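Local atomic coordinates of homospermidine synthase (Legionella pneumophila subsp. pneumophila str. Philadelphia 1, PDB entry 2PH5), a protein that probably catalyses the formation of the polyamine homospermidine and binds the dinucleotide NAD in a Rossmann-type domain. Residues A[143-148]-A[418-423]; A[407-412]-A[423-428]; A[227-232]-A[343-348]. All blocks are in the same frame, centred on the assembly; numbering follows the deposited sequence.

Contact 1 of 3, residues A[143-148]-A[418-423]; sequences RLKDKT and PEEVDH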
loop_
_atom_site.group_PDB
_atom_site.type_symbol
_atom_site.label_atom_id
_atom_site.label_comp_id
_atom_site.label_asym_id
_atom_site.label_seq_id
_atom_site.Cartn_x
_atom_site.Cartn_y
_atom_site.Cartn_z
ATOM N N ARG A 143 26.566 -0.551 -29.805
ATOM C CA ARG A 143 27.135 -0.174 -31.094
ATOM C C ARG A 143 28.662 -0.264 -31.039
ATOM O O ARG A 143 29.367 0.472 -31.729
ATOM C CB ARG A 143 26.704 1.248 -31.480
ATOM C CG ARG A 143 27.330 2.344 -30.636
ATOM C CD ARG A 143 26.847 3.736 -31.039
ATOM N NE ARG A 143 25.414 3.916 -30.816
ATOM C CZ ARG A 143 24.786 5.086 -30.886
ATOM N NH1 ARG A 143 25.464 6.191 -31.169
ATOM N NH2 ARG A 143 23.478 5.153 -30.676
ATOM N N LEU A 144 29.163 -1.169 -30.205
ATOM C CA LEU A 144 30.597 -1.375 -30.060
ATOM C C LEU A 144 30.900 -2.865 -30.103
ATOM O O LEU A 144 31.981 -3.301 -29.709
ATOM C CB LEU A 144 31.090 -0.796 -28.738
ATOM C CG LEU A 144 32.128 0.318 -28.838
ATOM C CD1 LEU A 144 31.492 1.592 -29.385
ATOM C CD2 LEU A 144 32.703 0.563 -27.468
ATOM N N LYS A 145 29.926 -3.637 -30.579
ATOM C CA LYS A 145 30.050 -5.087 -30.687
ATOM C C LYS A 145 31.370 -5.529 -31.311
ATOM O O LYS A 145 32.138 -6.263 -30.690
ATOM C CB LYS A 145 28.887 -5.655 -31.505
ATOM C CG LYS A 145 27.704 -6.185 -30.690
ATOM C CD LYS A 145 28.064 -7.474 -29.941
ATOM C CE LYS A 145 26.825 -8.277 -29.534
ATOM N NZ LYS A 145 25.908 -7.561 -28.601
ATOM N N ASP A 146 31.630 -5.083 -32.537
ATOM C CA ASP A 146 32.855 -5.454 -33.242
ATOM C C ASP A 146 33.948 -4.387 -33.125
ATOM O O ASP A 146 34.489 -3.926 -34.129
ATOM C CB ASP A 146 32.535 -5.734 -34.723
ATOM C CG ASP A 146 33.751 -6.213 -35.520
ATOM O OD1 ASP A 146 34.434 -7.165 -35.071
ATOM O OD2 ASP A 146 34.015 -5.645 -36.604
ATOM N N LYS A 147 34.264 -3.993 -31.895
ATOM C CA LYS A 147 35.309 -2.999 -31.651
ATOM C C LYS A 147 36.275 -3.483 -30.571
ATOM O O LYS A 147 37.476 -3.213 -30.626
ATOM C CB LYS A 147 34.703 -1.652 -31.234
ATOM C CG LYS A 147 34.339 -0.725 -32.395
ATOM C CD LYS A 147 33.240 -1.294 -33.275
ATOM C CE LYS A 147 32.990 -0.401 -34.483
ATOM N NZ LYS A 147 31.940 -0.954 -35.386
ATOM N N THR A 148 35.740 -4.199 -29.588
ATOM C CA THR A 148 36.556 -4.728 -28.506
ATOM C C THR A 148 36.692 -6.233 -28.677
ATOM O O THR A 148 35.860 -6.867 -29.324
ATOM C CB THR A 148 35.927 -4.432 -27.141
ATOM O OG1 THR A 148 34.600 -4.967 -27.098
ATOM C CG2 THR A 148 35.869 -2.932 -26.906
ATOM N N PRO A 418 23.233 -11.194 -21.720
ATOM C CA PRO A 418 22.806 -12.498 -21.211
ATOM C C PRO A 418 22.078 -13.391 -22.219
ATOM O O PRO A 418 22.167 -14.615 -22.126
ATOM C CB PRO A 418 21.961 -12.133 -19.988
ATOM C CG PRO A 418 21.487 -10.742 -20.281
ATOM C CD PRO A 418 22.692 -10.101 -20.891
ATOM N N GLU A 419 21.384 -12.794 -23.188
ATOM C CA GLU A 419 20.675 -13.580 -24.201
ATOM C C GLU A 419 21.619 -14.413 -25.066
ATOM O O GLU A 419 21.224 -15.444 -25.614
ATOM C CB GLU A 419 19.834 -12.681 -25.113
ATOM C CG GLU A 419 18.586 -12.119 -24.450
ATOM C CD GLU A 419 18.855 -10.838 -23.689
ATOM O OE1 GLU A 419 19.961 -10.699 -23.122
ATOM O OE2 GLU A 419 17.952 -9.978 -23.655
ATOM N N GLU A 420 22.860 -13.957 -25.185
ATOM C CA GLU A 420 23.863 -14.651 -25.975
ATOM C C GLU A 420 24.627 -15.711 -25.176
ATOM O O GLU A 420 25.576 -16.317 -25.688
ATOM C CB GLU A 420 24.856 -13.645 -26.543
ATOM C CG GLU A 420 24.257 -12.656 -27.518
ATOM C CD GLU A 420 25.150 -11.446 -27.716
ATOM O OE1 GLU A 420 25.142 -10.557 -26.836
ATOM O OE2 GLU A 420 25.871 -11.390 -28.738
ATOM N N VAL A 421 24.221 -15.940 -23.931
ATOM C CA VAL A 421 24.883 -16.927 -23.081
ATOM C C VAL A 421 24.026 -18.179 -22.904
ATOM O O VAL A 421 22.796 -18.094 -22.799
ATOM C CB VAL A 421 25.195 -16.317 -21.688
ATOM C CG1 VAL A 421 26.009 -17.289 -20.842
ATOM C CG2 VAL A 421 25.932 -15.003 -21.866
ATOM N N ASP A 422 24.682 -19.337 -22.872
ATOM C CA ASP A 422 24.001 -20.626 -22.714
ATOM C C ASP A 422 23.315 -20.702 -21.349
ATOM O O ASP A 422 23.976 -20.747 -20.310
ATOM C CB ASP A 422 25.023 -21.763 -22.869
ATOM C CG ASP A 422 24.404 -23.130 -22.701
ATOM O OD1 ASP A 422 23.310 -23.366 -23.265
ATOM O OD2 ASP A 422 25.015 -23.972 -22.019
ATOM N N HIS A 423 21.986 -20.728 -21.358
ATOM C CA HIS A 423 21.220 -20.749 -20.116
ATOM C C HIS A 423 21.560 -21.895 -19.145
ATOM O O HIS A 423 21.670 -21.677 -17.936
ATOM C CB HIS A 423 19.720 -20.748 -20.436
ATOM C CG HIS A 423 19.264 -21.977 -21.151
ATOM N ND1 HIS A 423 19.695 -22.299 -22.419
ATOM C CD2 HIS A 423 18.480 -23.003 -20.745
ATOM C CE1 HIS A 423 19.202 -23.475 -22.760
ATOM N NE2 HIS A 423 18.462 -23.925 -21.761
#
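Lys145 and Glu420 meet through the ends of their side chains, and this one pair makes up the contact between segments 143-148 and 418-423. The backbones stay well apart: the nearest alpha carbons, Lys145 CA and Glu420 CA, are 12.3 Å from each other, so two long side chains reaching from opposite directions span the gap. Lys145 does not run straight. Its chi1 of -96° departs from a staggered value, and further bends at chi2 and chi4 bring the ammonium end alongside the carboxylate. Glu420 has the simpler shape, with CG anti to the carbonyl carbon (chi1 -64°) and the chain extended beyond it.

The meeting is a salt bridge from Lys145 NZ to Glu420 OE1 at 3.6 Å. The second oxygen, Glu420 OE2, is 3.8 Å from Lys145 NZ but only 3.4 Å from Lys145 CE, so the lysine's last methylene comes nearer to the carboxylate than its nitrogen does. No hydrogen bond joins the segments, and the two surfaces bury only 70 Å² in all.

Glu420 OE1 has a firmer partner close by in its own loop, the backbone N of Glu417, which probably helps to hold the carboxylate. That loop contains the 3-10 turn 418-420, closed by a bond from Val421 N to Pro418 O of 3.0 Å, and leads to Asp422, the N-cap of helix 423-430. Segment 143-148, for its part, leads towards strand 152-153, the neighbour of strand 415-416 in the parallel sheet.

A salt bridge without a hydrogen bond, between a partly exposed lysine and an exposed glutamate, implies a modest electrostatic attraction, probably screened by solvent, in which CE as well as NZ of Lys145 lies against the carboxylate.

Contact 2 of 3, residues A[407-412]-A[423-428]; sequences AIEHPD and HQYIID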
loop_
_atom_site.group_PDB
_atom_site.type_symbol
_atom_site.label_atom_id
_atom_site.label_comp_id
_atom_site.label_asym_id
_atom_site.label_seq_id
_atom_site.Cartn_x
_atom_site.Cartn_y
_atom_site.Cartn_z
ATOM N N ALA A 407 32.592 -15.768 -18.089
ATOM C CA ALA A 407 33.507 -14.880 -18.779
ATOM C C ALA A 407 34.957 -15.349 -18.685
ATOM O O ALA A 407 35.706 -15.233 -19.652
ATOM C CB ALA A 407 33.366 -13.461 -18.228
ATOM N N ILE A 408 35.355 -15.880 -17.535
ATOM C CA ILE A 408 36.726 -16.350 -17.374
ATOM C C ILE A 408 37.098 -17.436 -18.392
ATOM O O ILE A 408 38.197 -17.422 -18.937
ATOM C CB ILE A 408 36.972 -16.877 -15.938
ATOM C CG1 ILE A 408 36.874 -15.712 -14.953
ATOM C CG2 ILE A 408 38.338 -17.555 -15.844
ATOM C CD1 ILE A 408 36.978 -16.116 -13.507
ATOM N N GLU A 409 36.198 -18.373 -18.660
ATOM C CA GLU A 409 36.529 -19.409 -19.622
ATOM C C GLU A 409 36.121 -19.029 -21.051
ATOM O O GLU A 409 36.193 -19.843 -21.972
ATOM C CB GLU A 409 35.910 -20.746 -19.210
ATOM C CG GLU A 409 34.405 -20.778 -19.180
ATOM C CD GLU A 409 33.871 -22.182 -18.946
ATOM O OE1 GLU A 409 34.083 -22.724 -17.836
ATOM O OE2 GLU A 409 33.245 -22.742 -19.874
ATOM N N HIS A 410 35.697 -17.779 -21.216
ATOM C CA HIS A 410 35.304 -17.216 -22.503
ATOM C C HIS A 410 35.717 -15.745 -22.441
ATOM O O HIS A 410 34.896 -14.856 -22.618
ATOM C CB HIS A 410 33.791 -17.303 -22.706
ATOM C CG HIS A 410 33.244 -18.694 -22.641
ATOM N ND1 HIS A 410 32.587 -19.189 -21.534
ATOM C CD2 HIS A 410 33.254 -19.696 -23.552
ATOM C CE1 HIS A 410 32.214 -20.434 -21.768
ATOM N NE2 HIS A 410 32.606 -20.767 -22.985
ATOM N N PRO A 411 37.012 -15.477 -22.200
ATOM C CA PRO A 411 37.555 -14.121 -22.095
ATOM C C PRO A 411 37.604 -13.265 -23.350
ATOM O O PRO A 411 37.822 -12.060 -23.266
ATOM C CB PRO A 411 38.944 -14.364 -21.517
ATOM C CG PRO A 411 39.344 -15.636 -22.174
ATOM C CD PRO A 411 38.088 -16.478 -22.054
ATOM N N ASP A 412 37.400 -13.870 -24.510
ATOM C CA ASP A 412 37.467 -13.105 -25.750
ATOM C C ASP A 412 36.194 -13.248 -26.564
ATOM O O ASP A 412 36.176 -13.907 -27.598
ATOM C CB ASP A 412 38.689 -13.560 -26.543
ATOM C CG ASP A 412 39.975 -13.405 -25.743
ATOM O OD1 ASP A 412 40.405 -12.252 -25.520
ATOM O OD2 ASP A 412 40.551 -14.428 -25.322
ATOM N N HIS A 423 21.986 -20.728 -21.358
ATOM C CA HIS A 423 21.220 -20.749 -20.116
ATOM C C HIS A 423 21.560 -21.895 -19.145
ATOM O O HIS A 423 21.670 -21.677 -17.936
ATOM C CB HIS A 423 19.720 -20.748 -20.436
ATOM C CG HIS A 423 19.264 -21.977 -21.151
ATOM N ND1 HIS A 423 19.695 -22.299 -22.419
ATOM C CD2 HIS A 423 18.480 -23.003 -20.745
ATOM C CE1 HIS A 423 19.202 -23.475 -22.760
ATOM N NE2 HIS A 423 18.462 -23.925 -21.761
ATOM N N GLN A 424 21.747 -23.101 -19.677
ATOM C CA GLN A 424 22.061 -24.268 -18.858
ATOM C C GLN A 424 23.371 -24.097 -18.082
ATOM O O GLN A 424 23.483 -24.509 -16.926
ATOM C CB GLN A 424 22.115 -25.523 -19.740
ATOM C CG GLN A 424 22.378 -26.817 -18.985
ATOM C CD GLN A 424 22.543 -28.026 -19.905
ATOM O OE1 GLN A 424 23.149 -29.034 -19.517
ATOM N NE2 GLN A 424 22.000 -27.934 -21.123
ATOM N N TYR A 425 24.360 -23.482 -18.718
ATOM C CA TYR A 425 25.644 -23.245 -18.075
ATOM C C TYR A 425 25.441 -22.364 -16.850
ATOM O O TYR A 425 25.906 -22.680 -15.749
ATOM C CB TYR A 425 26.577 -22.541 -19.048
ATOM C CG TYR A 425 27.956 -22.226 -18.518
ATOM C CD1 TYR A 425 29.067 -22.938 -18.973
ATOM C CD2 TYR A 425 28.164 -21.163 -17.630
ATOM C CE1 TYR A 425 30.353 -22.598 -18.573
ATOM C CE2 TYR A 425 29.447 -20.813 -17.219
ATOM C CZ TYR A 425 30.539 -21.534 -17.699
ATOM O OH TYR A 425 31.815 -21.172 -17.338
ATOM N N ILE A 426 24.744 -21.250 -17.050
ATOM C CA ILE A 426 24.488 -20.312 -15.969
ATOM C C ILE A 426 23.599 -20.929 -14.898
ATOM O O ILE A 426 23.974 -20.950 -13.730
ATOM C CB ILE A 426 23.866 -18.968 -16.519
ATOM C CG1 ILE A 426 24.964 -17.922 -16.706
ATOM C CG2 ILE A 426 22.883 -18.359 -15.517
ATOM C CD1 ILE A 426 26.081 -18.330 -17.586
ATOM N N ILE A 427 22.444 -21.457 -15.296
ATOM C CA ILE A 427 21.517 -22.057 -14.339
ATOM C C ILE A 427 22.106 -23.163 -13.465
ATOM O O ILE A 427 21.750 -23.275 -12.292
ATOM C CB ILE A 427 20.277 -22.632 -15.040
ATOM C CG1 ILE A 427 19.525 -21.519 -15.766
ATOM C CG2 ILE A 427 19.370 -23.294 -14.016
ATOM C CD1 ILE A 427 19.096 -20.387 -14.867
ATOM N N ASP A 428 22.989 -23.980 -14.038
ATOM C CA ASP A 428 23.608 -25.078 -13.299
ATOM C C ASP A 428 24.585 -24.596 -12.234
ATOM O O ASP A 428 24.868 -25.311 -11.270
ATOM C CB ASP A 428 24.339 -26.034 -14.251
ATOM C CG ASP A 428 23.387 -26.933 -15.031
ATOM O OD1 ASP A 428 22.357 -27.361 -14.462
ATOM O OD2 ASP A 428 23.677 -27.230 -16.207
#
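The turn that ends helix 391-408 meets the first turn of helix 423-430 where Glu409 and His410 approach the ring of Tyr425. Tyr425 has CG anti to its backbone N (chi1 180°), which sends the ring out from its helix towards Glu409, whose chain is extended beyond CG and comes from the opposite direction. The carboxylate sits too close to the phenol oxygen in the model, so its exact placing is doubtful. As modelled, it stands nearly perpendicular to the ring, the planes 84° apart, and both its oxygens lie at the ring edge, Glu409 OE1 2.8 Å from Tyr425 OH and Glu409 OE2 3.2 Å from Tyr425 CE1.

Between the two helices the chain passes through strand 415-416, the last strand of the parallel, Rossmann-type sheet, so the pair joins the helices before and after that edge strand. His410 adds an aromatic neighbour: its CE1 is 4.3 Å from Tyr425 CE1, the tyrosine atom lying near the imidazole plane. Trp406 contacts both rings, stacking on His410, meeting Tyr425 edge-to-face and accepting a hydrogen bond from His410 ND1 at its carbonyl, while Tyr425 OH makes a weak hydrogen bond to Ile405 O.

Contact 3 of 3, residues A[227-232]-A[343-348]; sequences SANGLI and NKNRLI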
loop_
_atom_site.group_PDB
_atom_site.type_symbol
_atom_site.label_atom_id
_atom_site.label_comp_id
_atom_site.label_asym_id
_atom_site.label_seq_id
_atom_site.Cartn_x
_atom_site.Cartn_y
_atom_site.Cartn_z
ATOM N N SER A 227 18.374 -1.824 -3.290
ATOM C CA SER A 227 18.488 -0.375 -3.393
ATOM C C SER A 227 17.172 0.390 -3.452
ATOM O O SER A 227 16.390 0.232 -4.392
ATOM C CB SER A 227 19.315 0.018 -4.608
ATOM O OG SER A 227 19.352 1.427 -4.716
ATOM N N ALA A 228 16.943 1.235 -2.450
ATOM C CA ALA A 228 15.727 2.029 -2.420
ATOM C C ALA A 228 15.705 2.981 -3.624
ATOM O O ALA A 228 14.677 3.120 -4.289
ATOM C CB ALA A 228 15.626 2.814 -1.115
ATOM N N ASN A 229 16.833 3.619 -3.926
ATOM C CA ASN A 229 16.868 4.531 -5.067
ATOM C C ASN A 229 16.622 3.834 -6.401
ATOM O O ASN A 229 16.009 4.411 -7.298
ATOM C CB ASN A 229 18.185 5.310 -5.117
ATOM C CG ASN A 229 18.070 6.667 -4.451
ATOM O OD1 ASN A 229 17.205 7.474 -4.814
ATOM N ND2 ASN A 229 18.928 6.930 -3.480
ATOM N N GLY A 230 17.095 2.599 -6.537
ATOM C CA GLY A 230 16.854 1.881 -7.771
ATOM C C GLY A 230 15.353 1.713 -7.976
ATOM O O GLY A 230 14.825 2.008 -9.049
ATOM N N LEU A 231 14.649 1.254 -6.945
ATOM C CA LEU A 231 13.206 1.061 -7.066
ATOM C C LEU A 231 12.473 2.379 -7.315
ATOM O O LEU A 231 11.598 2.458 -8.174
ATOM C CB LEU A 231 12.648 0.374 -5.820
ATOM C CG LEU A 231 11.142 0.098 -5.801
ATOM C CD1 LEU A 231 10.734 -0.810 -6.958
ATOM C CD2 LEU A 231 10.801 -0.539 -4.472
ATOM N N ILE A 232 12.844 3.413 -6.570
ATOM C CA ILE A 232 12.236 4.727 -6.717
ATOM C C ILE A 232 12.376 5.256 -8.148
ATOM O O ILE A 232 11.385 5.645 -8.777
ATOM C CB ILE A 232 12.887 5.729 -5.748
ATOM C CG1 ILE A 232 12.583 5.315 -4.309
ATOM C CG2 ILE A 232 12.396 7.146 -6.038
ATOM C CD1 ILE A 232 13.260 6.174 -3.272
ATOM N N ASN A 343 13.456 11.462 2.782
ATOM C CA ASN A 343 14.803 11.953 3.044
ATOM C C ASN A 343 15.719 10.852 3.583
ATOM O O ASN A 343 16.927 11.059 3.736
ATOM C CB ASN A 343 14.761 13.130 4.027
ATOM C CG ASN A 343 14.030 14.335 3.456
ATOM O OD1 ASN A 343 14.171 14.656 2.271
ATOM N ND2 ASN A 343 13.256 15.018 4.297
ATOM N N LYS A 344 15.155 9.677 3.847
ATOM C CA LYS A 344 15.945 8.575 4.382
ATOM C C LYS A 344 15.698 7.255 3.643
ATOM O O LYS A 344 14.574 6.958 3.253
ATOM C CB LYS A 344 15.626 8.418 5.868
ATOM C CG LYS A 344 16.805 8.059 6.720
ATOM C CD LYS A 344 17.299 6.667 6.374
ATOM C CE LYS A 344 18.797 6.527 6.632
ATOM N NZ LYS A 344 19.598 7.357 5.676
ATOM N N ASN A 345 16.759 6.475 3.442
ATOM C CA ASN A 345 16.650 5.177 2.778
ATOM C C ASN A 345 17.216 4.097 3.696
ATOM O O ASN A 345 18.141 4.346 4.469
ATOM C CB ASN A 345 17.434 5.143 1.464
ATOM C CG ASN A 345 16.719 5.847 0.339
ATOM O OD1 ASN A 345 15.496 5.850 0.279
ATOM N ND2 ASN A 345 17.477 6.425 -0.575
ATOM N N ARG A 346 16.670 2.892 3.611
ATOM C CA ARG A 346 17.168 1.816 4.441
ATOM C C ARG A 346 17.076 0.491 3.710
ATOM O O ARG A 346 16.093 0.227 3.021
ATOM C CB ARG A 346 16.388 1.751 5.759
ATOM C CG ARG A 346 16.890 0.675 6.717
ATOM C CD ARG A 346 16.440 0.933 8.145
ATOM N NE ARG A 346 14.982 0.955 8.268
ATOM C CZ ARG A 346 14.237 -0.092 8.606
ATOM N NH1 ARG A 346 12.920 0.036 8.688
ATOM N NH2 ARG A 346 14.809 -1.261 8.876
ATOM N N LEU A 347 18.121 -0.325 3.835
ATOM C CA LEU A 347 18.163 -1.644 3.206
ATOM C C LEU A 347 17.911 -2.687 4.280
ATOM O O LEU A 347 18.698 -2.823 5.225
ATOM C CB LEU A 347 19.540 -1.903 2.578
ATOM C CG LEU A 347 19.892 -3.336 2.110
ATOM C CD1 LEU A 347 19.052 -3.743 0.899
ATOM C CD2 LEU A 347 21.383 -3.388 1.743
ATOM N N ILE A 348 16.821 -3.427 4.151
ATOM C CA ILE A 348 16.552 -4.440 5.148
ATOM C C ILE A 348 17.292 -5.726 4.843
ATOM O O ILE A 348 17.155 -6.316 3.772
ATOM C CB ILE A 348 15.055 -4.707 5.298
ATOM C CG1 ILE A 348 14.406 -4.888 3.921
ATOM C CG2 ILE A 348 14.437 -3.565 6.070
ATOM C CD1 ILE A 348 12.983 -5.430 3.972
#
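Asn345 of strand 344-347 projects towards the start of helix 228-236, where Ala228, Asn229 and Ile232 meet it. The elements cross steeply: the axes of 228-232 and 344-347 lie 111° apart with a closest approach of 9.4 Å, and the alpha carbons of Ala228 and Asn345 are 6.1 Å from each other.

Van der Waals contact comes first. The methyl CB of Ala228 packs on the asparagine, 3.5 Å from Asn345 CG and 3.9 Å from Asn345 CB, and Ile232 CD1 touches the same amide more loosely. With CG anti to the carbonyl carbon, Asn345 lays its amide over that alanine. Phe222 of strand 221-224 is touched by both Ala228 and Asn345, which extends the packing.

The polar approach is between two amides. Asn229 and Asn345 cross at about a right angle, their planes 88° apart, but the Asn345 amide is probably turned over as modelled, so its pairing stays uncertain.

Hydrogen bonding is clearest at the helix start. Ser227 is the N-cap: its OG accepts from Gly230 N at 3.1 Å, with an N-H...O angle of 158°.

Charge pairing lies off the contact: Arg346, whose CB is directed away from the helix, bridges Glu221 and Glu351.

Strand 221-224 turns through Ser227 into helix 228-236, a strand-turn-helix unit with strand 344-347 paired in parallel beside it; the capped helix start lies at the NAD pocket, where Ser227 touches the dinucleotide.

Overall arrangement
Contacts 1 and 2 are surface contacts on the same side of the chain's centre, 12 Å apart between centres; they share His423, and Val421 CG1 packs on Ile426 CD1 at 3.4 Å. Both concern the chain around strand 415-416, at the edge of the Rossmann-type sheet. Contact 3 lies on the opposite side, about 31 Å from contact 1 between centres, and is partly buried beside the NAD pocket. The chemistry follows the place: contact 1 is one solvent-facing charge pair bridging two loops, contact 2 a carboxylate and aromatic cluster between helix ends, contact 3 a small methyl and amide packing of helix on strand, with the largest buried area of the three.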